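Local coordinates for ATP/GTP-binding site-containing protein A (Brucella abortus, PDB 6NTR) that acts in the periplasm to maintain the integrity of the bacterial cell envelope, at residues A[10-15]-A[217-222]; A[146-151]-A[157-162]; A[53-56]-A[60-63]. One frame throughout, in Å; residues are numbered along the deposited sequence.

Contact 1 (A[10-15]-A[217-222]); sequences AIYDLT and GITRDM. Unlike the reference sequence in segment 217-222: M222 (reference Leu). With EDO (1,2-ethanediol), chain G.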
loop_
_atom_site.group_PDB
_atom_site.type_symbol
_atom_site.label_atom_id
_atom_site.label_comp_id
_atom_site.label_asym_id
_atom_site.label_seq_id
_atom_site.Cartn_x
_atom_site.Cartn_y
_atom_site.Cartn_z
ATOM N N ALA A 10 5.553 -4.983 10.762
ATOM C CA ALA A 10 5.611 -3.583 11.129
ATOM C C ALA A 10 4.225 -3.124 11.541
ATOM O O ALA A 10 3.247 -3.341 10.821
ATOM C CB ALA A 10 6.124 -2.765 9.964
ATOM N N ILE A 11 4.141 -2.507 12.706
ATOM C CA ILE A 11 2.880 -2.037 13.248
ATOM C C ILE A 11 2.922 -0.529 13.237
ATOM O O ILE A 11 3.834 0.077 13.812
ATOM C CB ILE A 11 2.650 -2.531 14.675
ATOM C CG1 ILE A 11 2.698 -4.043 14.732
ATOM C CG2 ILE A 11 1.324 -2.047 15.151
ATOM C CD1 ILE A 11 2.680 -4.540 16.139
ATOM N N TYR A 12 1.923 0.074 12.614
ATOM C CA TYR A 12 1.824 1.515 12.510
ATOM C C TYR A 12 0.625 1.972 13.317
ATOM O O TYR A 12 -0.398 1.289 13.357
ATOM C CB TYR A 12 1.672 1.958 11.053
ATOM C CG TYR A 12 2.793 1.543 10.134
ATOM C CD1 TYR A 12 2.737 0.345 9.447
ATOM C CD2 TYR A 12 3.889 2.363 9.929
ATOM C CE1 TYR A 12 3.750 -0.029 8.602
ATOM C CE2 TYR A 12 4.903 1.993 9.082
ATOM C CZ TYR A 12 4.828 0.790 8.421
ATOM O OH TYR A 12 5.812 0.374 7.560
ATOM N N ASP A 13 0.764 3.113 13.966
ATOM C CA ASP A 13 -0.338 3.755 14.659
ATOM C C ASP A 13 -0.904 4.877 13.800
ATOM O O ASP A 13 -0.161 5.743 13.329
ATOM C CB ASP A 13 0.110 4.293 16.010
ATOM C CG ASP A 13 -0.961 5.073 16.683
ATOM O OD1 ASP A 13 -1.909 4.434 17.182
ATOM O OD2 ASP A 13 -0.871 6.318 16.688
ATOM N N LEU A 14 -2.200 4.792 13.546
ATOM C CA LEU A 14 -2.910 5.722 12.694
ATOM C C LEU A 14 -3.555 6.867 13.439
ATOM O O LEU A 14 -4.139 6.686 14.494
ATOM C CB LEU A 14 -3.973 4.993 11.883
ATOM C CG LEU A 14 -3.582 3.727 11.125
ATOM C CD1 LEU A 14 -4.736 3.277 10.249
ATOM C CD2 LEU A 14 -2.339 3.959 10.285
ATOM N N THR A 15 -3.429 8.052 12.858
ATOM C CA THR A 15 -3.974 9.268 13.422
ATOM C C THR A 15 -4.575 10.121 12.321
ATOM O O THR A 15 -4.282 9.927 11.159
ATOM C CB THR A 15 -2.896 10.048 14.169
ATOM O OG1 THR A 15 -1.636 9.830 13.537
ATOM C CG2 THR A 15 -2.802 9.564 15.586
ATOM N N GLY A 217 13.036 -2.157 1.601
ATOM C CA GLY A 217 11.604 -2.209 1.476
ATOM C C GLY A 217 10.841 -1.655 2.653
ATOM O O GLY A 217 9.661 -1.360 2.515
ATOM N N ILE A 218 11.472 -1.519 3.811
ATOM C CA ILE A 218 10.756 -1.002 4.962
ATOM C C ILE A 218 10.323 0.414 4.647
ATOM O O ILE A 218 10.928 1.087 3.825
ATOM C CB ILE A 218 11.656 -1.069 6.205
ATOM C CG1 ILE A 218 12.006 -2.528 6.499
ATOM C CG2 ILE A 218 10.973 -0.469 7.407
ATOM C CD1 ILE A 218 12.717 -2.730 7.801
ATOM N N THR A 219 9.215 0.844 5.229
ATOM C CA THR A 219 8.735 2.204 5.071
ATOM C C THR A 219 8.210 2.689 6.405
ATOM O O THR A 219 7.836 1.893 7.261
ATOM C CB THR A 219 7.605 2.325 4.058
ATOM O OG1 THR A 219 6.404 1.836 4.647
ATOM C CG2 THR A 219 7.891 1.523 2.855
ATOM N N ARG A 220 8.151 4.005 6.567
ATOM C CA ARG A 220 7.687 4.602 7.810
ATOM C C ARG A 220 7.147 5.983 7.500
ATOM O O ARG A 220 7.058 6.382 6.340
ATOM C CB ARG A 220 8.804 4.660 8.843
ATOM C CG ARG A 220 9.994 5.486 8.424
ATOM C CD ARG A 220 11.020 5.477 9.535
ATOM N NE ARG A 220 12.236 6.210 9.214
ATOM C CZ ARG A 220 12.394 7.512 9.416
ATOM N NH1 ARG A 220 11.406 8.235 9.932
ATOM N NH2 ARG A 220 13.546 8.091 9.109
ATOM N N ASP A 221 6.746 6.718 8.519
ATOM C CA ASP A 221 6.316 8.101 8.356
ATOM C C ASP A 221 5.308 8.274 7.258
ATOM O O ASP A 221 5.420 9.167 6.460
ATOM C CB ASP A 221 7.514 9.016 8.104
ATOM C CG ASP A 221 7.273 10.446 8.535
ATOM O OD1 ASP A 221 6.125 10.889 8.602
ATOM O OD2 ASP A 221 8.253 11.137 8.801
HETATM N N MSE A 222 4.337 7.400 7.196
HETATM C CA MSE A 222 3.333 7.457 6.169
HETATM C C MSE A 222 2.327 8.523 6.336
HETATM O O MSE A 222 2.054 8.952 7.447
HETATM C CB MSE A 222 2.524 6.179 6.116
HETATM C CG MSE A 222 3.016 5.134 7.094
HETATM SE SE MSE A 222 3.159 3.580 5.977
HETATM C CE MSE A 222 1.306 3.568 5.371
HETATM C C1 EDO G . 7.071 -1.572 4.843
HETATM O O1 EDO G . 6.989 -1.146 6.210
HETATM C C2 EDO G . 5.809 -1.157 4.119
HETATM O O2 EDO G . 5.988 -1.496 2.745
#
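The carbonyl oxygen of T219 takes the phenol of Y12 as a hydrogen-bond donor, with OH 2.5 Å from T219 O. The hydroxyl approaches from above the carbonyl plane, 42° out of it, rather than along a lone pair. O1 of a bound 1,2-ethanediol, probably from the crystallisation liquor, makes a second, weak bond to the same oxygen and takes a sounder one from T219 N, at 3.1 Å; its spacing from Y12 OH is too short to be trusted. T219 O and the diol oxygen lie in plane at the ring edge. The selenomethionine M222, where the reference sequence has leucine, covers one face: its SE stands 4.1 Å from the centroid of the Y12 ring, only 20° off the normal, a Met-aromatic contact. Bends at chi2 and chi3 bring that selenium back over the ring, and the two side chains cross at about a right angle. Y12 also leans on L235, while R220 turns its guanidinium away to Y214, D173 and E175. Bonding to a main-chain carbonyl satisfies a buried phenol while selenium covers its ring, so one side chain joins strand 8-19 to the corner at D221.

Contact 2 (A[146-151]-A[157-162]); sequences TTLFDA and RVVATT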
loop_
_atom_site.group_PDB
_atom_site.type_symbol
_atom_site.label_atom_id
_atom_site.label_comp_id
_atom_site.label_asym_id
_atom_site.label_seq_id
_atom_site.Cartn_x
_atom_site.Cartn_y
_atom_site.Cartn_z
ATOM N N THR A 146 4.255 5.159 -14.240
ATOM C CA THR A 146 4.100 3.739 -14.450
ATOM C C THR A 146 2.688 3.338 -14.091
ATOM O O THR A 146 1.863 4.174 -13.785
ATOM C CB THR A 146 5.139 2.920 -13.676
ATOM O OG1 THR A 146 5.053 1.561 -14.082
ATOM C CG2 THR A 146 4.907 3.013 -12.204
ATOM N N THR A 147 2.414 2.051 -14.167
ATOM C CA THR A 147 1.101 1.514 -13.845
ATOM C C THR A 147 1.263 0.434 -12.818
ATOM O O THR A 147 2.364 -0.003 -12.550
ATOM C CB THR A 147 0.451 0.849 -15.047
ATOM O OG1 THR A 147 1.314 -0.179 -15.522
ATOM C CG2 THR A 147 0.222 1.847 -16.128
ATOM N N LEU A 148 0.159 0.035 -12.206
ATOM C CA LEU A 148 0.186 -1.033 -11.222
ATOM C C LEU A 148 -1.163 -1.700 -11.071
ATOM O O LEU A 148 -2.180 -1.086 -11.316
ATOM C CB LEU A 148 0.591 -0.456 -9.877
ATOM C CG LEU A 148 0.497 -1.356 -8.661
ATOM C CD1 LEU A 148 1.670 -2.300 -8.659
ATOM C CD2 LEU A 148 0.522 -0.519 -7.406
ATOM N N PHE A 149 -1.161 -2.956 -10.647
ATOM C CA PHE A 149 -2.384 -3.683 -10.341
ATOM C C PHE A 149 -2.133 -4.113 -8.918
ATOM O O PHE A 149 -1.196 -4.841 -8.665
ATOM C CB PHE A 149 -2.578 -4.915 -11.214
ATOM C CG PHE A 149 -3.815 -5.683 -10.876
ATOM C CD1 PHE A 149 -5.054 -5.166 -11.161
ATOM C CD2 PHE A 149 -3.740 -6.893 -10.238
ATOM C CE1 PHE A 149 -6.198 -5.850 -10.834
ATOM C CE2 PHE A 149 -4.883 -7.588 -9.904
ATOM C CZ PHE A 149 -6.112 -7.065 -10.203
ATOM N N ASP A 150 -2.944 -3.654 -7.985
ATOM C CA ASP A 150 -2.721 -4.006 -6.594
ATOM C C ASP A 150 -3.854 -4.804 -5.928
ATOM O O ASP A 150 -3.743 -5.217 -4.791
ATOM C CB ASP A 150 -2.374 -2.759 -5.791
ATOM C CG ASP A 150 -3.448 -1.721 -5.839
ATOM O OD1 ASP A 150 -4.456 -1.940 -6.514
ATOM O OD2 ASP A 150 -3.284 -0.679 -5.195
ATOM N N ALA A 151 -4.935 -4.997 -6.656
ATOM C CA ALA A 151 -6.072 -5.756 -6.158
ATOM C C ALA A 151 -6.704 -5.094 -4.954
ATOM O O ALA A 151 -7.231 -5.772 -4.073
ATOM C CB ALA A 151 -5.684 -7.191 -5.813
ATOM N N ARG A 157 -8.980 -3.119 -12.200
ATOM C CA ARG A 157 -8.299 -2.157 -13.055
ATOM C C ARG A 157 -6.815 -1.958 -12.842
ATOM O O ARG A 157 -6.246 -2.435 -11.885
ATOM C CB ARG A 157 -9.003 -0.813 -13.003
ATOM C CG ARG A 157 -8.477 0.101 -11.936
ATOM C CD ARG A 157 -9.219 -0.122 -10.648
ATOM N NE ARG A 157 -9.084 1.005 -9.751
ATOM C CZ ARG A 157 -9.825 2.093 -9.833
ATOM N NH1 ARG A 157 -9.653 3.080 -8.976
ATOM N NH2 ARG A 157 -10.743 2.190 -10.768
ATOM N N VAL A 158 -6.195 -1.271 -13.794
ATOM C CA VAL A 158 -4.795 -0.879 -13.705
ATOM C C VAL A 158 -4.739 0.586 -13.311
ATOM O O VAL A 158 -5.531 1.405 -13.799
ATOM C CB VAL A 158 -4.063 -1.128 -15.030
ATOM C CG1 VAL A 158 -4.826 -0.515 -16.174
ATOM C CG2 VAL A 158 -2.689 -0.543 -14.964
ATOM N N VAL A 159 -3.844 0.917 -12.387
ATOM C CA VAL A 159 -3.726 2.274 -11.888
ATOM C C VAL A 159 -2.409 2.851 -12.354
ATOM O O VAL A 159 -1.371 2.187 -12.281
ATOM C CB VAL A 159 -3.821 2.337 -10.357
ATOM C CG1 VAL A 159 -5.224 2.050 -9.926
ATOM C CG2 VAL A 159 -2.824 1.396 -9.708
ATOM N N ALA A 160 -2.455 4.093 -12.817
ATOM C CA ALA A 160 -1.259 4.842 -13.145
ATOM C C ALA A 160 -0.701 5.459 -11.868
ATOM O O ALA A 160 -1.445 6.095 -11.115
ATOM C CB ALA A 160 -1.588 5.930 -14.165
ATOM N N THR A 161 0.581 5.250 -11.621
ATOM C CA THR A 161 1.230 5.797 -10.449
ATOM C C THR A 161 2.438 6.661 -10.822
ATOM O O THR A 161 3.291 6.238 -11.574
ATOM C CB THR A 161 1.647 4.688 -9.466
ATOM O OG1 THR A 161 2.822 4.031 -9.936
ATOM C CG2 THR A 161 0.547 3.672 -9.317
ATOM N N THR A 162 2.505 7.867 -10.279
ATOM C CA THR A 162 3.611 8.772 -10.541
ATOM C C THR A 162 4.441 8.786 -9.299
ATOM O O THR A 162 3.929 9.038 -8.237
ATOM C CB THR A 162 3.124 10.201 -10.769
ATOM O OG1 THR A 162 2.365 10.251 -11.963
ATOM C CG2 THR A 162 4.275 11.142 -10.897
#
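The ring of F149 meets R157 at its edge, where the carbonyl oxygen R157 O lies in the ring plane, 3.1 Å from F149 CD1. Over the centre of one ring face sits the backbone nitrogen of A151, 4.1 Å above the plane, as the chain curls back past its own phenylalanine. With CG anti to the backbone N (chi1 178°), the ring lies against the incoming R157 main chain although its first bond does not aim there. Beyond this irregular end the two strands pair as an antiparallel hairpin. L148 and V159 form a hydrogen-bonded pair, in which V159 N donates to L148 O at 2.8 Å. T146 and T161 form the next such pair, and T147 faces A160 in the non-hydrogen-bonded site between them. On the face of L148 and V159, L148 CB rests 3.9 Å from V159 CG2; farther along that face T146 and T161 run side by side, T146 CG2 at 3.2 Å from T161 OG1. On the T147 side, CB of T147 is pressed to 3.4 Å from CG2 of V158, a tight approach. The hydroxyls of T161 and T147 are bonded to H129 and T123. Helix 126-138 covers T146 and L148, strand 78-87 brings F79 against F149, and strand 187-195 continues the pairing beyond A160 and T162.

Contact 3 (A[53-56]-A[60-63]); sequences RVDM and PQRV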
loop_
_atom_site.group_PDB
_atom_site.type_symbol
_atom_site.label_atom_id
_atom_site.label_comp_id
_atom_site.label_asym_id
_atom_site.label_seq_id
_atom_site.Cartn_x
_atom_site.Cartn_y
_atom_site.Cartn_z
ATOM N N ARG A 53 -10.773 3.701 13.471
ATOM C CA ARG A 53 -11.908 4.046 14.292
ATOM C C ARG A 53 -12.227 5.504 13.936
ATOM O O ARG A 53 -11.518 6.409 14.332
ATOM C CB ARG A 53 -11.542 3.918 15.761
ATOM C CG ARG A 53 -10.728 2.686 16.092
ATOM C CD ARG A 53 -10.908 2.271 17.539
ATOM N NE ARG A 53 -12.301 1.979 17.845
ATOM C CZ ARG A 53 -12.734 0.793 18.239
ATOM N NH1 ARG A 53 -11.877 -0.196 18.384
ATOM N NH2 ARG A 53 -14.017 0.601 18.488
ATOM N N VAL A 54 -13.309 5.717 13.199
ATOM C CA VAL A 54 -13.698 7.042 12.738
ATOM C C VAL A 54 -14.884 7.634 13.487
ATOM O O VAL A 54 -15.942 7.045 13.566
ATOM C CB VAL A 54 -13.997 7.021 11.218
ATOM C CG1 VAL A 54 -14.610 8.319 10.738
ATOM C CG2 VAL A 54 -12.745 6.711 10.426
ATOM N N ASP A 55 -14.654 8.799 14.061
ATOM C CA ASP A 55 -15.639 9.508 14.828
ATOM C C ASP A 55 -16.375 10.434 13.929
ATOM O O ASP A 55 -15.797 11.062 13.087
ATOM C CB ASP A 55 -14.972 10.343 15.892
ATOM C CG ASP A 55 -14.456 9.537 17.017
ATOM O OD1 ASP A 55 -14.884 8.402 17.177
ATOM O OD2 ASP A 55 -13.625 10.040 17.766
HETATM N N MSE A 56 -17.676 10.507 14.110
HETATM C CA MSE A 56 -18.512 11.391 13.340
HETATM C C MSE A 56 -19.235 12.051 14.466
HETATM O O MSE A 56 -19.471 11.398 15.492
HETATM C CB MSE A 56 -19.434 10.670 12.366
HETATM C CG MSE A 56 -18.732 10.278 11.076
HETATM SE SE MSE A 56 -19.956 10.496 9.564
HETATM C CE MSE A 56 -19.522 8.887 8.539
ATOM N N PRO A 60 -22.737 7.102 15.679
ATOM C CA PRO A 60 -21.978 6.259 16.595
ATOM C C PRO A 60 -20.659 5.922 15.890
ATOM O O PRO A 60 -20.600 6.006 14.684
ATOM C CB PRO A 60 -22.852 5.029 16.722
ATOM C CG PRO A 60 -23.536 4.944 15.409
ATOM C CD PRO A 60 -23.790 6.350 14.983
ATOM N N GLN A 61 -19.628 5.535 16.616
ATOM C CA GLN A 61 -18.355 5.235 15.991
ATOM C C GLN A 61 -18.433 4.111 14.970
ATOM O O GLN A 61 -19.228 3.212 15.095
ATOM C CB GLN A 61 -17.341 4.860 17.053
ATOM C CG GLN A 61 -15.931 5.219 16.680
ATOM C CD GLN A 61 -14.932 4.709 17.666
ATOM O OE1 GLN A 61 -15.135 3.690 18.281
ATOM N NE2 GLN A 61 -13.841 5.410 17.811
ATOM N N ARG A 62 -17.611 4.199 13.934
ATOM C CA ARG A 62 -17.547 3.185 12.885
ATOM C C ARG A 62 -16.128 2.662 12.802
ATOM O O ARG A 62 -15.194 3.425 12.545
ATOM C CB ARG A 62 -17.962 3.724 11.517
ATOM C CG ARG A 62 -18.036 2.629 10.447
ATOM C CD ARG A 62 -18.158 3.170 9.004
ATOM N NE ARG A 62 -19.477 2.918 8.417
ATOM C CZ ARG A 62 -19.722 2.754 7.119
ATOM N NH1 ARG A 62 -18.741 2.778 6.235
ATOM N NH2 ARG A 62 -20.960 2.532 6.707
ATOM N N VAL A 63 -15.972 1.361 12.997
ATOM C CA VAL A 63 -14.668 0.722 13.023
ATOM C C VAL A 63 -14.591 -0.186 11.809
ATOM O O VAL A 63 -15.251 -1.224 11.762
ATOM C CB VAL A 63 -14.441 -0.067 14.315
ATOM C CG1 VAL A 63 -13.059 -0.632 14.298
ATOM C CG2 VAL A 63 -14.697 0.795 15.579
#
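Q61 spreads its amide between two residues of the facing strand, R53 and D55. Its oxygen receives the guanidinium edge: R53 NH2 reaches Q61 OE1 at 3.3 Å with an angle of 150° at the hydrogen, and R53 NE adds a weak bond to the same atom. The acceptor lies close to the guanidinium plane, yet the donor approaches from above the amide's carbonyl plane; the two flat groups are turned 40° apart. At the other end, Q61 NE2 gives a weak bond to D55 OD1, 3.2 Å away, with carboxylate and amide planes only 21° apart. V63 lies over one face of the same guanidinium: CG2 does the touching, 3.0 Å from R53 NH2, with CG1 farther off over the centre. A bend at chi3 folds the arginine back over the neighbouring strand to make these contacts. Behind the side chains the backbones are paired: V54 N donates to R62 O at 3.0 Å, and R62 N returns a weak bond to V54 O. Farther out, strand 25-39 pairs with R53 through T29 and with D55 through S26 and G27, while V63 N is bonded to D88 OD1. R53, Q61 and R62 also touch a crystal neighbour, which may influence their poses. This is the turn end of a beta hairpin, strands 43-56 and 62-72, at the rim of the protein's beta-barrel-like fold.

Distance along the chain and depth in the fold do not go together in these three contacts, which join different strands: 8-19 with 219-220, 143-148 with 159-165, and 43-56 with 62-72. Contact 1 is buried and spans some two hundred residues, and the other two nest within the loop it closes. Contacts 2 and 3 are both local hairpins, yet contact 2 is partly buried under a helix and contact 3 lies on the surface, its centre about 23 Å from the chain's centre. Chemistry follows place: an aromatic side chain bonded to a carbonyl in contact 1, main-chain pairing with threonine, apolar and aromatic side chains in contact 2, and charged and amide groups in contact 3.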